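Side-chain contacts in protein induced by osmotic stress (Scheffersomyces stipitis, PDB 5YWN), which probably reduces haloketones asymmetrically with NADPH, as a member of the dihydroflavonol-4-reductase subfamily, and may also act as a cinnamyl-alcohol dehydrogenase: residues A[4-9]-A[65-70]; A[97-102]-A[168-173]; A[105-110]-A[118-123]; A[175-178]-A[184-187]. The protein carries 1 engineered substitution. All coordinates share one frame; numbering follows the deposited sequence.

Contact 1. Residues A[4-9]-A[65-70]; sequences SVFVSG and DEALKK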
loop_
_atom_site.group_PDB
_atom_site.type_symbol
_atom_site.label_atom_id
_atom_site.label_comp_id
_atom_site.label_asym_id
_atom_site.label_seq_id
_atom_site.Cartn_x
_atom_site.Cartn_y
_atom_site.Cartn_z
ATOM N N SER A 4 -5.351 -11.797 -17.449
ATOM C CA SER A 4 -5.102 -10.396 -17.265
ATOM C C SER A 4 -5.504 -9.868 -15.879
ATOM O O SER A 4 -6.540 -10.155 -15.387
ATOM C CB SER A 4 -5.798 -9.574 -18.339
ATOM O OG SER A 4 -5.050 -9.524 -19.467
ATOM N N VAL A 5 -4.650 -9.064 -15.304
ATOM C CA VAL A 5 -4.906 -8.430 -14.046
ATOM C C VAL A 5 -5.083 -6.919 -14.189
ATOM O O VAL A 5 -4.281 -6.279 -14.736
ATOM C CB VAL A 5 -3.799 -8.752 -13.027
ATOM C CG1 VAL A 5 -4.026 -8.039 -11.731
ATOM C CG2 VAL A 5 -3.596 -10.227 -12.844
ATOM N N PHE A 6 -6.155 -6.385 -13.654
ATOM C CA PHE A 6 -6.364 -4.953 -13.629
ATOM C C PHE A 6 -5.850 -4.329 -12.326
ATOM O O PHE A 6 -6.148 -4.820 -11.265
ATOM C CB PHE A 6 -7.816 -4.601 -13.845
ATOM C CG PHE A 6 -8.036 -3.197 -14.243
ATOM C CD1 PHE A 6 -7.844 -2.181 -13.364
ATOM C CD2 PHE A 6 -8.401 -2.888 -15.522
ATOM C CE1 PHE A 6 -8.042 -0.895 -13.748
ATOM C CE2 PHE A 6 -8.577 -1.611 -15.923
ATOM C CZ PHE A 6 -8.409 -0.609 -15.036
ATOM N N VAL A 7 -5.056 -3.287 -12.435
ATOM C CA VAL A 7 -4.528 -2.590 -11.278
ATOM C C VAL A 7 -4.847 -1.099 -11.319
ATOM O O VAL A 7 -4.317 -0.389 -12.108
ATOM C CB VAL A 7 -3.011 -2.777 -11.140
ATOM C CG1 VAL A 7 -2.476 -2.039 -9.946
ATOM C CG2 VAL A 7 -2.589 -4.222 -11.140
ATOM N N SER A 8 -5.703 -0.646 -10.432
ATOM C CA SER A 8 -5.995 0.756 -10.308
ATOM C C SER A 8 -4.821 1.547 -9.712
ATOM O O SER A 8 -4.088 1.028 -8.967
ATOM C CB SER A 8 -7.277 0.989 -9.535
ATOM O OG SER A 8 -7.133 0.775 -8.193
ATOM N N GLY A 9 -4.695 2.799 -10.068
ATOM C CA GLY A 9 -3.576 3.599 -9.630
ATOM C C GLY A 9 -2.202 3.040 -9.929
ATOM O O GLY A 9 -1.416 2.885 -9.074
ATOM N N ASP A 65 -16.255 1.909 -16.115
ATOM C CA ASP A 65 -17.051 1.107 -17.018
ATOM C C ASP A 65 -16.403 0.946 -18.373
ATOM O O ASP A 65 -16.288 -0.120 -18.836
ATOM C CB ASP A 65 -18.418 1.711 -17.243
ATOM C CG ASP A 65 -19.362 1.476 -16.114
ATOM O OD1 ASP A 65 -18.957 1.086 -15.058
ATOM O OD2 ASP A 65 -20.538 1.702 -16.297
ATOM N N GLU A 66 -15.964 2.018 -18.947
ATOM C CA GLU A 66 -15.382 1.939 -20.248
ATOM C C GLU A 66 -14.112 1.120 -20.243
ATOM O O GLU A 66 -13.938 0.301 -21.060
ATOM C CB GLU A 66 -15.184 3.307 -20.828
ATOM C CG GLU A 66 -16.416 3.860 -21.491
ATOM C CD GLU A 66 -16.849 3.084 -22.736
ATOM O OE1 GLU A 66 -18.017 2.732 -22.881
ATOM O OE2 GLU A 66 -16.007 2.815 -23.567
ATOM N N ALA A 67 -13.255 1.337 -19.273
ATOM C CA ALA A 67 -12.007 0.637 -19.193
ATOM C C ALA A 67 -12.228 -0.838 -19.049
ATOM O O ALA A 67 -11.601 -1.595 -19.698
ATOM C CB ALA A 67 -11.200 1.161 -18.045
ATOM N N LEU A 68 -13.161 -1.229 -18.215
ATOM C CA LEU A 68 -13.512 -2.615 -18.090
ATOM C C LEU A 68 -14.094 -3.207 -19.374
ATOM O O LEU A 68 -13.708 -4.241 -19.774
ATOM C CB LEU A 68 -14.412 -2.819 -16.909
ATOM C CG LEU A 68 -13.700 -2.552 -15.608
ATOM C CD1 LEU A 68 -14.640 -2.413 -14.461
ATOM C CD2 LEU A 68 -12.574 -3.523 -15.327
ATOM N N LYS A 69 -14.963 -2.492 -20.041
ATOM C CA LYS A 69 -15.568 -2.976 -21.261
ATOM C C LYS A 69 -14.506 -3.230 -22.300
ATOM O O LYS A 69 -14.607 -4.125 -23.027
ATOM C CB LYS A 69 -16.581 -1.991 -21.818
ATOM C CG LYS A 69 -17.931 -1.943 -21.154
ATOM C CD LYS A 69 -18.940 -1.253 -22.048
ATOM C CE LYS A 69 -19.137 0.183 -21.711
ATOM N NZ LYS A 69 -19.043 1.164 -22.850
ATOM N N LYS A 70 -13.485 -2.409 -22.327
ATOM C CA LYS A 70 -12.363 -2.546 -23.220
ATOM C C LYS A 70 -11.468 -3.763 -22.955
ATOM O O LYS A 70 -10.735 -4.140 -23.788
ATOM C CB LYS A 70 -11.530 -1.277 -23.247
ATOM C CG LYS A 70 -12.192 -0.094 -23.918
ATOM C CD LYS A 70 -11.354 1.170 -23.845
ATOM C CE LYS A 70 -10.171 1.141 -24.801
ATOM N NZ LYS A 70 -9.234 2.288 -24.691
#
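At strand 4-7, the first strand of the Rossmann sheet in the chain, lying between strands 28-33 and 74-79, Phe6 points its side chain at helix 65-70. Its ring meets two consecutive helix residues, and all three side chains are buried. Phe6 CD2 lies 4.2 Å from Leu68 CD2, and Phe6 CE2 lies 4.4 Å from Ala67 CB. Both methyl groups approach the ring obliquely. CG of Phe6 stands anti to the backbone N (chi1 -162°), which carries the ring off the strand toward the helix. Helix 65-70 leads into strand 74-79, the neighbour of strand 4-7 in the parallel sheet. The contact thus packs this helix on one face of the sheet. Ala67 turns its methyl to the strand. Leu68 starts out to one side, and its CD2 branch swings in to the ring. The same leucine also packs on Ser109, Ile110 and Val113 of helix 91-113. The Phe6 ring also meets the ring of Phe77, their planes about 10° apart.

Contact 2. Residues A[97-102]-A[168-173]; sequences IPAING and QFAERA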
loop_
_atom_site.group_PDB
_atom_site.type_symbol
_atom_site.label_atom_id
_atom_site.label_comp_id
_atom_site.label_asym_id
_atom_site.label_seq_id
_atom_site.Cartn_x
_atom_site.Cartn_y
_atom_site.Cartn_z
ATOM N N ILE A 97 -14.165 11.185 0.081
ATOM C CA ILE A 97 -15.010 10.805 -1.022
ATOM C C ILE A 97 -14.324 9.966 -2.117
ATOM O O ILE A 97 -14.798 8.949 -2.429
ATOM C CB ILE A 97 -15.726 12.025 -1.601
ATOM C CG1 ILE A 97 -16.717 12.553 -0.610
ATOM C CG2 ILE A 97 -16.429 11.722 -2.888
ATOM C CD1 ILE A 97 -17.222 13.899 -0.978
ATOM N N PRO A 98 -13.154 10.333 -2.590
ATOM C CA PRO A 98 -12.474 9.497 -3.572
ATOM C C PRO A 98 -12.186 8.108 -3.066
ATOM O O PRO A 98 -12.311 7.243 -3.830
ATOM C CB PRO A 98 -11.191 10.230 -3.815
ATOM C CG PRO A 98 -11.503 11.605 -3.544
ATOM C CD PRO A 98 -12.418 11.566 -2.378
ATOM N N ALA A 99 -11.784 7.938 -1.831
ATOM C CA ALA A 99 -11.623 6.625 -1.337
ATOM C C ALA A 99 -12.931 5.846 -1.233
ATOM O O ALA A 99 -13.021 4.781 -1.711
ATOM C CB ALA A 99 -10.956 6.684 0.005
ATOM N N ILE A 100 -13.914 6.406 -0.555
ATOM C CA ILE A 100 -15.143 5.718 -0.305
ATOM C C ILE A 100 -16.064 5.549 -1.526
ATOM O O ILE A 100 -16.438 4.492 -1.846
ATOM C CB ILE A 100 -15.918 6.416 0.824
ATOM C CG1 ILE A 100 -15.123 6.428 2.119
ATOM C CG2 ILE A 100 -17.253 5.758 1.057
ATOM C CD1 ILE A 100 -15.670 7.385 3.111
ATOM N N ASN A 101 -16.405 6.630 -2.168
ATOM C CA ASN A 101 -17.136 6.587 -3.397
ATOM C C ASN A 101 -16.386 5.917 -4.535
ATOM O O ASN A 101 -16.923 5.122 -5.204
ATOM C CB ASN A 101 -17.635 7.955 -3.783
ATOM C CG ASN A 101 -18.867 8.361 -3.007
ATOM O OD1 ASN A 101 -19.276 7.708 -2.098
ATOM N ND2 ASN A 101 -19.424 9.436 -3.368
ATOM N N GLY A 102 -15.121 6.206 -4.658
ATOM C CA GLY A 102 -14.324 5.581 -5.662
ATOM C C GLY A 102 -14.336 4.068 -5.494
ATOM O O GLY A 102 -14.465 3.382 -6.449
ATOM N N GLN A 168 -10.957 3.102 6.567
ATOM C CA GLN A 168 -11.917 2.360 7.294
ATOM C C GLN A 168 -13.248 2.295 6.563
ATOM O O GLN A 168 -13.760 1.276 6.434
ATOM C CB GLN A 168 -12.144 3.017 8.650
ATOM C CG GLN A 168 -13.111 2.305 9.561
ATOM C CD GLN A 168 -13.799 3.184 10.601
ATOM O OE1 GLN A 168 -14.880 2.892 11.011
ATOM N NE2 GLN A 168 -13.149 4.227 11.027
ATOM N N PHE A 169 -13.753 3.422 6.119
ATOM C CA PHE A 169 -15.011 3.510 5.405
ATOM C C PHE A 169 -15.081 2.877 4.007
ATOM O O PHE A 169 -15.999 2.233 3.696
ATOM C CB PHE A 169 -15.636 4.899 5.507
ATOM C CG PHE A 169 -15.895 5.302 6.914
ATOM C CD1 PHE A 169 -16.858 4.702 7.633
ATOM C CD2 PHE A 169 -15.094 6.186 7.535
ATOM C CE1 PHE A 169 -17.051 5.012 8.958
ATOM C CE2 PHE A 169 -15.265 6.497 8.854
ATOM C CZ PHE A 169 -16.241 5.909 9.562
ATOM N N ALA A 170 -14.045 3.053 3.241
ATOM C CA ALA A 170 -13.942 2.371 1.995
ATOM C C ALA A 170 -13.922 0.869 2.172
ATOM O O ALA A 170 -14.659 0.240 1.548
ATOM C CB ALA A 170 -12.754 2.832 1.236
ATOM N N GLU A 171 -13.131 0.346 3.090
ATOM C CA GLU A 171 -13.091 -1.077 3.354
ATOM C C GLU A 171 -14.417 -1.663 3.849
ATOM O O GLU A 171 -14.836 -2.652 3.370
ATOM C CB GLU A 171 -11.935 -1.498 4.262
ATOM C CG GLU A 171 -11.647 -2.999 4.225
ATOM C CD GLU A 171 -10.802 -3.594 5.339
ATOM O OE1 GLU A 171 -9.998 -2.939 5.936
ATOM O OE2 GLU A 171 -10.988 -4.761 5.585
ATOM N N ARG A 172 -15.071 -0.969 4.758
ATOM C CA ARG A 172 -16.382 -1.336 5.215
ATOM C C ARG A 172 -17.374 -1.349 4.031
ATOM O O ARG A 172 -18.123 -2.219 3.901
ATOM C CB ARG A 172 -16.860 -0.393 6.292
ATOM C CG ARG A 172 -16.291 -0.581 7.683
ATOM C CD ARG A 172 -16.915 0.422 8.619
ATOM N NE ARG A 172 -16.313 0.565 9.917
ATOM C CZ ARG A 172 -16.445 -0.284 10.908
ATOM N NH1 ARG A 172 -15.874 -0.043 12.046
ATOM N NH2 ARG A 172 -17.147 -1.352 10.777
ATOM N N ALA A 173 -17.286 -0.373 3.174
ATOM C CA ALA A 173 -18.112 -0.292 2.020
ATOM C C ALA A 173 -17.891 -1.473 1.074
ATOM O O ALA A 173 -18.799 -2.009 0.587
ATOM C CB ALA A 173 -17.912 1.013 1.308
#
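Phe169 is the first residue of 168-173 to touch 97-102. Its CB lies 3.5 Å from Ile100 CD1 and 3.8 Å from Ile100 CG1. Ile100 and Phe169 lie side by side and point the same way. CG of Phe169 is anti to the carbonyl carbon (chi1 -59°), and the ring then leads away from Ile100, so CB does the touching. Gln168 covers part of one face of that ring with its CD. Helices 91-113 and 159-181 run parallel here on one face of the Rossmann sheet, with segment axes 8.1 Å apart. Ala170 has its CA 4.2 Å from that of Ile100. Its CB rests 3.5 Å from Ala99 O, and its N is 3.7 Å from Ile100 CG1. The small side chains of Ala99 and Ala170 permit this close approach. Near the cofactor end, Pro98 touches the NADP. Arg172 grips Gln168 OE1 side-on with two nitrogens. NE, at 2.9 Å from OE1, lies in the carbonyl plane on a lone pair; NH1, at 3.3 Å, sits above that plane.

Contact 3. Residues A[105-110]-A[118-123]; sequences YVLQSI and TRVVYT. With NAP (NADP nicotinamide-adenine-dinucleotide phosphate), chain B.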
loop_
_atom_site.group_PDB
_atom_site.type_symbol
_atom_site.label_atom_id
_atom_site.label_comp_id
_atom_site.label_asym_id
_atom_site.label_seq_id
_atom_site.Cartn_x
_atom_site.Cartn_y
_atom_site.Cartn_z
ATOM N N TYR A 105 -17.984 2.736 -6.353
ATOM C CA TYR A 105 -18.148 2.799 -7.795
ATOM C C TYR A 105 -17.322 1.763 -8.618
ATOM O O TYR A 105 -17.776 1.293 -9.613
ATOM C CB TYR A 105 -18.044 4.228 -8.302
ATOM C CG TYR A 105 -19.023 5.176 -7.657
ATOM C CD1 TYR A 105 -20.050 4.723 -6.888
ATOM C CD2 TYR A 105 -18.899 6.520 -7.813
ATOM C CE1 TYR A 105 -20.941 5.582 -6.307
ATOM C CE2 TYR A 105 -19.781 7.391 -7.259
ATOM C CZ TYR A 105 -20.787 6.912 -6.489
ATOM O OH TYR A 105 -21.647 7.765 -5.952
ATOM N N VAL A 106 -16.123 1.445 -8.173
ATOM C CA VAL A 106 -15.340 0.432 -8.839
ATOM C C VAL A 106 -16.075 -0.913 -8.751
ATOM O O VAL A 106 -16.229 -1.565 -9.702
ATOM C CB VAL A 106 -13.945 0.281 -8.189
ATOM C CG1 VAL A 106 -13.250 -1.007 -8.525
ATOM C CG2 VAL A 106 -13.060 1.404 -8.598
ATOM N N LEU A 107 -16.495 -1.258 -7.560
ATOM C CA LEU A 107 -17.136 -2.497 -7.350
ATOM C C LEU A 107 -18.429 -2.603 -8.162
ATOM O O LEU A 107 -18.684 -3.591 -8.720
ATOM C CB LEU A 107 -17.364 -2.746 -5.879
ATOM C CG LEU A 107 -16.136 -2.853 -5.001
ATOM C CD1 LEU A 107 -16.505 -2.842 -3.541
ATOM C CD2 LEU A 107 -15.304 -4.042 -5.352
ATOM N N GLN A 108 -19.191 -1.548 -8.199
ATOM C CA GLN A 108 -20.377 -1.525 -8.957
ATOM C C GLN A 108 -20.080 -1.676 -10.464
ATOM O O GLN A 108 -20.761 -2.351 -11.136
ATOM C CB GLN A 108 -21.182 -0.282 -8.678
ATOM C CG GLN A 108 -22.482 -0.246 -9.420
ATOM C CD GLN A 108 -23.482 -1.229 -8.901
ATOM O OE1 GLN A 108 -23.816 -1.212 -7.762
ATOM N NE2 GLN A 108 -23.960 -2.064 -9.746
ATOM N N SER A 109 -19.038 -1.036 -10.927
ATOM C CA SER A 109 -18.627 -1.134 -12.325
ATOM C C SER A 109 -18.262 -2.569 -12.672
ATOM O O SER A 109 -18.660 -3.041 -13.667
ATOM C CB SER A 109 -17.464 -0.213 -12.650
ATOM O OG SER A 109 -17.815 1.110 -12.729
ATOM N N ILE A 110 -17.553 -3.247 -11.804
ATOM C CA ILE A 110 -17.151 -4.620 -12.024
ATOM C C ILE A 110 -18.388 -5.507 -12.149
ATOM O O ILE A 110 -18.488 -6.259 -13.043
ATOM C CB ILE A 110 -16.208 -5.134 -10.918
ATOM C CG1 ILE A 110 -14.854 -4.469 -11.014
ATOM C CG2 ILE A 110 -16.041 -6.621 -10.969
ATOM C CD1 ILE A 110 -13.966 -4.618 -9.832
ATOM N N THR A 118 -13.535 -12.900 -11.321
ATOM C CA THR A 118 -13.512 -13.800 -10.200
ATOM C C THR A 118 -12.995 -13.302 -8.809
ATOM O O THR A 118 -13.379 -13.779 -7.807
ATOM C CB THR A 118 -12.812 -15.091 -10.602
ATOM O OG1 THR A 118 -11.441 -14.825 -10.755
ATOM C CG2 THR A 118 -13.344 -15.592 -11.904
ATOM N N ARG A 119 -12.000 -12.450 -8.847
ATOM C CA ARG A 119 -11.350 -11.976 -7.651
ATOM C C ARG A 119 -11.115 -10.472 -7.660
ATOM O O ARG A 119 -10.743 -9.931 -8.634
ATOM C CB ARG A 119 -10.071 -12.736 -7.350
ATOM C CG ARG A 119 -10.224 -14.216 -7.175
ATOM C CD ARG A 119 -10.781 -14.568 -5.828
ATOM N NE ARG A 119 -9.770 -14.575 -4.827
ATOM C CZ ARG A 119 -9.105 -15.641 -4.458
ATOM N NH1 ARG A 119 -9.388 -16.780 -4.978
ATOM N NH2 ARG A 119 -8.172 -15.549 -3.578
ATOM N N VAL A 120 -11.386 -9.856 -6.537
ATOM C CA VAL A 120 -11.082 -8.496 -6.266
ATOM C C VAL A 120 -10.304 -8.373 -4.943
ATOM O O VAL A 120 -10.651 -8.989 -3.962
ATOM C CB VAL A 120 -12.325 -7.636 -6.219
ATOM C CG1 VAL A 120 -12.002 -6.234 -5.761
ATOM C CG2 VAL A 120 -13.114 -7.687 -7.515
ATOM N N VAL A 121 -9.257 -7.578 -4.979
ATOM C CA VAL A 121 -8.471 -7.286 -3.814
ATOM C C VAL A 121 -8.493 -5.797 -3.577
ATOM O O VAL A 121 -8.163 -5.032 -4.434
ATOM C CB VAL A 121 -7.012 -7.743 -3.936
ATOM C CG1 VAL A 121 -6.252 -7.523 -2.669
ATOM C CG2 VAL A 121 -6.878 -9.120 -4.443
ATOM N N TYR A 122 -8.877 -5.408 -2.390
ATOM C CA TYR A 122 -8.833 -4.036 -2.028
ATOM C C TYR A 122 -7.624 -3.752 -1.139
ATOM O O TYR A 122 -7.420 -4.406 -0.182
ATOM C CB TYR A 122 -10.104 -3.623 -1.328
ATOM C CG TYR A 122 -10.058 -2.232 -0.822
ATOM C CD1 TYR A 122 -10.005 -1.183 -1.692
ATOM C CD2 TYR A 122 -9.989 -1.968 0.510
ATOM C CE1 TYR A 122 -9.943 0.090 -1.264
ATOM C CE2 TYR A 122 -9.922 -0.699 0.959
ATOM C CZ TYR A 122 -9.880 0.325 0.052
ATOM O OH TYR A 122 -9.784 1.565 0.448
ATOM N N THR A 123 -6.855 -2.750 -1.491
ATOM C CA THR A 123 -5.718 -2.356 -0.703
ATOM C C THR A 123 -6.202 -1.411 0.436
ATOM O O THR A 123 -6.455 -0.297 0.240
ATOM C CB THR A 123 -4.591 -1.660 -1.506
ATOM O OG1 THR A 123 -4.237 -2.378 -2.654
ATOM C CG2 THR A 123 -3.365 -1.411 -0.633
HETATM P PA NAP B . 1.124 6.606 -3.443
HETATM O O1A NAP B . 2.516 6.136 -3.786
HETATM O O2A NAP B . 0.814 8.084 -3.409
HETATM O O5B NAP B . 0.089 5.897 -4.452
HETATM C C5B NAP B . -1.203 6.457 -4.675
HETATM C C4B NAP B . -1.583 6.309 -6.143
HETATM O O4B NAP B . -3.006 6.361 -6.290
HETATM C C3B NAP B . -0.987 7.424 -6.990
HETATM O O3B NAP B . -0.101 6.891 -7.979
HETATM C C2B NAP B . -2.156 8.135 -7.642
HETATM O O2B NAP B . -2.054 8.077 -9.062
HETATM C C1B NAP B . -3.410 7.419 -7.163
HETATM N N9A NAP B . -4.292 8.368 -6.438
HETATM C C8A NAP B . -3.998 8.981 -5.275
HETATM N N7A NAP B . -5.021 9.784 -4.885
HETATM C C5A NAP B . -5.994 9.690 -5.809
HETATM C C6A NAP B . -7.340 10.273 -6.011
HETATM N N6A NAP B . -7.867 11.146 -5.117
HETATM N N1A NAP B . -8.025 9.907 -7.117
HETATM C C2A NAP B . -7.521 9.042 -8.018
HETATM N N3A NAP B . -6.306 8.479 -7.892
HETATM C C4A NAP B . -5.508 8.755 -6.833
HETATM O O3 NAP B . 0.715 5.973 -2.019
HETATM P PN NAP B . 1.273 4.530 -1.577
HETATM O O1N NAP B . 2.112 4.707 -0.334
HETATM O O2N NAP B . 1.862 3.857 -2.794
HETATM O O5D NAP B . -0.072 3.742 -1.169
HETATM C C5D NAP B . -0.634 2.768 -2.046
HETATM C C4D NAP B . -1.923 2.216 -1.449
HETATM O O4D NAP B . -1.625 1.324 -0.370
HETATM C C3D NAP B . -2.812 3.324 -0.904
HETATM O O3D NAP B . -4.049 3.380 -1.621
HETATM C C2D NAP B . -3.052 2.998 0.556
HETATM O O2D NAP B . -4.451 2.856 0.821
HETATM C C1D NAP B . -2.317 1.694 0.827
HETATM N N1N NAP B . -1.372 1.868 1.934
HETATM C C2N NAP B . -0.109 2.232 1.677
HETATM C C3N NAP B . 0.804 2.404 2.712
HETATM C C7N NAP B . 2.217 2.811 2.416
HETATM O O7N NAP B . 2.931 3.197 3.326
HETATM N N7N NAP B . 2.656 2.739 1.160
HETATM C C4N NAP B . 0.396 2.195 4.021
HETATM C C5N NAP B . -0.918 1.819 4.262
HETATM C C6N NAP B . -1.789 1.661 3.190
HETATM P P2B NAP B . -1.287 9.236 -9.874
HETATM O O1X NAP B . -1.937 9.217 -11.237
HETATM O O2X NAP B . -1.559 10.484 -9.071
HETATM O O3X NAP B . 0.156 8.793 -9.866
#
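Val120 takes up Leu107 and Ile110 inside the beta-alpha-beta unit made of strand 74-79, helix 91-113 and strand 119-123, part of the Rossmann fold. The packing between helix and strand is wholly apolar. Each methyl of Val120 has its own partner. CG1 meets Leu107 CD2 at 4.0 Å, with the two side chains crossing at a slant. CG2 meets Ile110 CD1 at 3.9 Å, and here the side chains reach for each other tip to tip. The valine CG1 is anti to the backbone N (chi1 173°), an orientation that spreads its two methyls between the two helix residues, one turn apart. All three side chains are buried. Polar bonds lie at the margins. Ser109 OG, on the helix, bonds Asp65 OD1. At the C-terminal end of the strand, Thr123 OG1 bonds His245 NE2, and Thr123 O receives Lys167 NZ. The cofactor contact is also at this end. Thr123 belongs to the NADP pocket, and its methyl CG2 lies 3.3 Å from the ribose oxygen O4D of NADP.

Contact 4. Residues A[175-178]-A[184-187]; sequences WEFV and NFAL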
loop_
_atom_site.group_PDB
_atom_site.type_symbol
_atom_site.label_atom_id
_atom_site.label_comp_id
_atom_site.label_asym_id
_atom_site.label_seq_id
_atom_site.Cartn_x
_atom_site.Cartn_y
_atom_site.Cartn_z
ATOM N N TRP A 175 -16.797 -4.551 1.920
ATOM C CA TRP A 175 -17.419 -5.680 2.564
ATOM C C TRP A 175 -18.949 -5.604 2.492
ATOM O O TRP A 175 -19.592 -6.581 2.239
ATOM C CB TRP A 175 -16.920 -5.886 3.979
ATOM C CG TRP A 175 -15.460 -6.278 4.049
ATOM C CD1 TRP A 175 -14.485 -5.586 4.614
ATOM C CD2 TRP A 175 -14.857 -7.431 3.500
ATOM N NE1 TRP A 175 -13.314 -6.207 4.485
ATOM C CE2 TRP A 175 -13.491 -7.351 3.791
ATOM C CE3 TRP A 175 -15.324 -8.517 2.782
ATOM C CZ2 TRP A 175 -12.600 -8.311 3.417
ATOM C CZ3 TRP A 175 -14.441 -9.468 2.398
ATOM C CH2 TRP A 175 -13.085 -9.365 2.724
ATOM N N GLU A 176 -19.485 -4.416 2.656
ATOM C CA GLU A 176 -20.895 -4.205 2.541
ATOM C C GLU A 176 -21.428 -4.523 1.135
ATOM O O GLU A 176 -22.428 -5.118 1.007
ATOM C CB GLU A 176 -21.301 -2.812 2.941
ATOM C CG GLU A 176 -22.781 -2.653 3.076
ATOM C CD GLU A 176 -23.275 -1.292 2.654
ATOM O OE1 GLU A 176 -22.569 -0.276 2.874
ATOM O OE2 GLU A 176 -24.386 -1.223 2.110
ATOM N N PHE A 177 -20.696 -4.136 0.121
ATOM C CA PHE A 177 -21.087 -4.393 -1.226
ATOM C C PHE A 177 -21.195 -5.880 -1.477
ATOM O O PHE A 177 -22.122 -6.315 -2.048
ATOM C CB PHE A 177 -20.063 -3.797 -2.183
ATOM C CG PHE A 177 -20.365 -4.007 -3.633
ATOM C CD1 PHE A 177 -19.947 -5.144 -4.281
ATOM C CD2 PHE A 177 -21.023 -3.066 -4.335
ATOM C CE1 PHE A 177 -20.191 -5.328 -5.594
ATOM C CE2 PHE A 177 -21.278 -3.237 -5.661
ATOM C CZ PHE A 177 -20.874 -4.373 -6.286
ATOM N N VAL A 178 -20.233 -6.621 -1.014
ATOM C CA VAL A 178 -20.228 -8.020 -1.226
ATOM C C VAL A 178 -21.448 -8.634 -0.573
ATOM O O VAL A 178 -22.060 -9.448 -1.152
ATOM C CB VAL A 178 -18.928 -8.681 -0.718
ATOM C CG1 VAL A 178 -19.046 -10.171 -0.674
ATOM C CG2 VAL A 178 -17.747 -8.303 -1.569
ATOM N N ASN A 184 -20.234 -11.783 -8.617
ATOM C CA ASN A 184 -19.541 -12.931 -9.105
ATOM C C ASN A 184 -18.178 -13.136 -8.442
ATOM O O ASN A 184 -17.726 -14.185 -8.402
ATOM C CB ASN A 184 -19.391 -12.909 -10.618
ATOM C CG ASN A 184 -20.713 -13.090 -11.351
ATOM O OD1 ASN A 184 -21.695 -13.407 -10.790
ATOM N ND2 ASN A 184 -20.689 -12.868 -12.595
ATOM N N PHE A 185 -17.546 -12.077 -8.001
ATOM C CA PHE A 185 -16.224 -12.166 -7.442
ATOM C C PHE A 185 -16.190 -12.390 -5.950
ATOM O O PHE A 185 -17.063 -12.021 -5.279
ATOM C CB PHE A 185 -15.416 -10.940 -7.790
ATOM C CG PHE A 185 -16.020 -9.651 -7.329
ATOM C CD1 PHE A 185 -15.859 -9.205 -6.053
ATOM C CD2 PHE A 185 -16.716 -8.874 -8.183
ATOM C CE1 PHE A 185 -16.395 -8.014 -5.650
ATOM C CE2 PHE A 185 -17.262 -7.688 -7.799
ATOM C CZ PHE A 185 -17.108 -7.250 -6.527
ATOM N N ALA A 186 -15.130 -12.999 -5.485
ATOM C CA ALA A 186 -14.758 -13.008 -4.102
ATOM C C ALA A 186 -13.801 -11.839 -3.749
ATOM O O ALA A 186 -12.941 -11.477 -4.500
ATOM C CB ALA A 186 -14.150 -14.314 -3.733
ATOM N N LEU A 187 -13.974 -11.295 -2.580
ATOM C CA LEU A 187 -13.206 -10.172 -2.162
ATOM C C LEU A 187 -12.224 -10.551 -1.096
ATOM O O LEU A 187 -12.489 -11.356 -0.271
ATOM C CB LEU A 187 -14.089 -9.053 -1.637
ATOM C CG LEU A 187 -13.473 -7.806 -0.984
ATOM C CD1 LEU A 187 -12.628 -7.028 -1.949
ATOM C CD2 LEU A 187 -14.513 -6.900 -0.355
#
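Leu187 CD2 sits over one face of the Trp175 indole, in a CH-pi contact. It is 3.8 Å from the centroid of the six-membered ring and 19° off the ring normal. The methyl is shifted toward the rim, and its nearest ring atom is Trp175 CE3 at 3.6 Å. Phe177 CE1 is 3.8 Å from Phe185 CZ. These two ring planes are nearly parallel but displaced, and the side chains run at about a right angle. Val178 CG2 touches both groups, 3.7 Å from Leu187 CD2 and 4.3 Å from Phe185 CE1. Phe185 CG lies between the backbone N and the carbonyl carbon (chi1 58°), and the ring reaches back toward the helix. The indole NE1 bonds Glu171 OE2 one turn earlier. With an alanine at Trp175, Leu187 CD2 would probably lose its ring cover and Glu171 OE2 one of its donors. The contact joins the end of helix 159-181 to the start of strand 186-192 in the Rossmann fold. Shape fit and the CH-pi contact, not directed polar bonds, hold the two segments together.

How the contacts relate
From the N terminus, contact 1 comes first and closes the loop from strand 4-7 to helix 65-70. Contact 2 opens later, on helix 91-113, and closes on helix 159-181. Contact 3 is nested inside that loop, joining the same helix 91-113 to strand 119-123. Contact 4 follows in series, a short closure from helix 159-181, which it shares with contact 2, to strand 186-192. Contacts 1, 3 and 4 all reach the same parallel sheet, and contact 2 ties two of its helices together. Contact 1 meets contact 3 through Asp65 with Ser109 and Leu68 on Ile110. Contacts 3 and 4 are 8 Å apart between centres, and strands 119-123 and 186-192 are hydrogen-bonded neighbours.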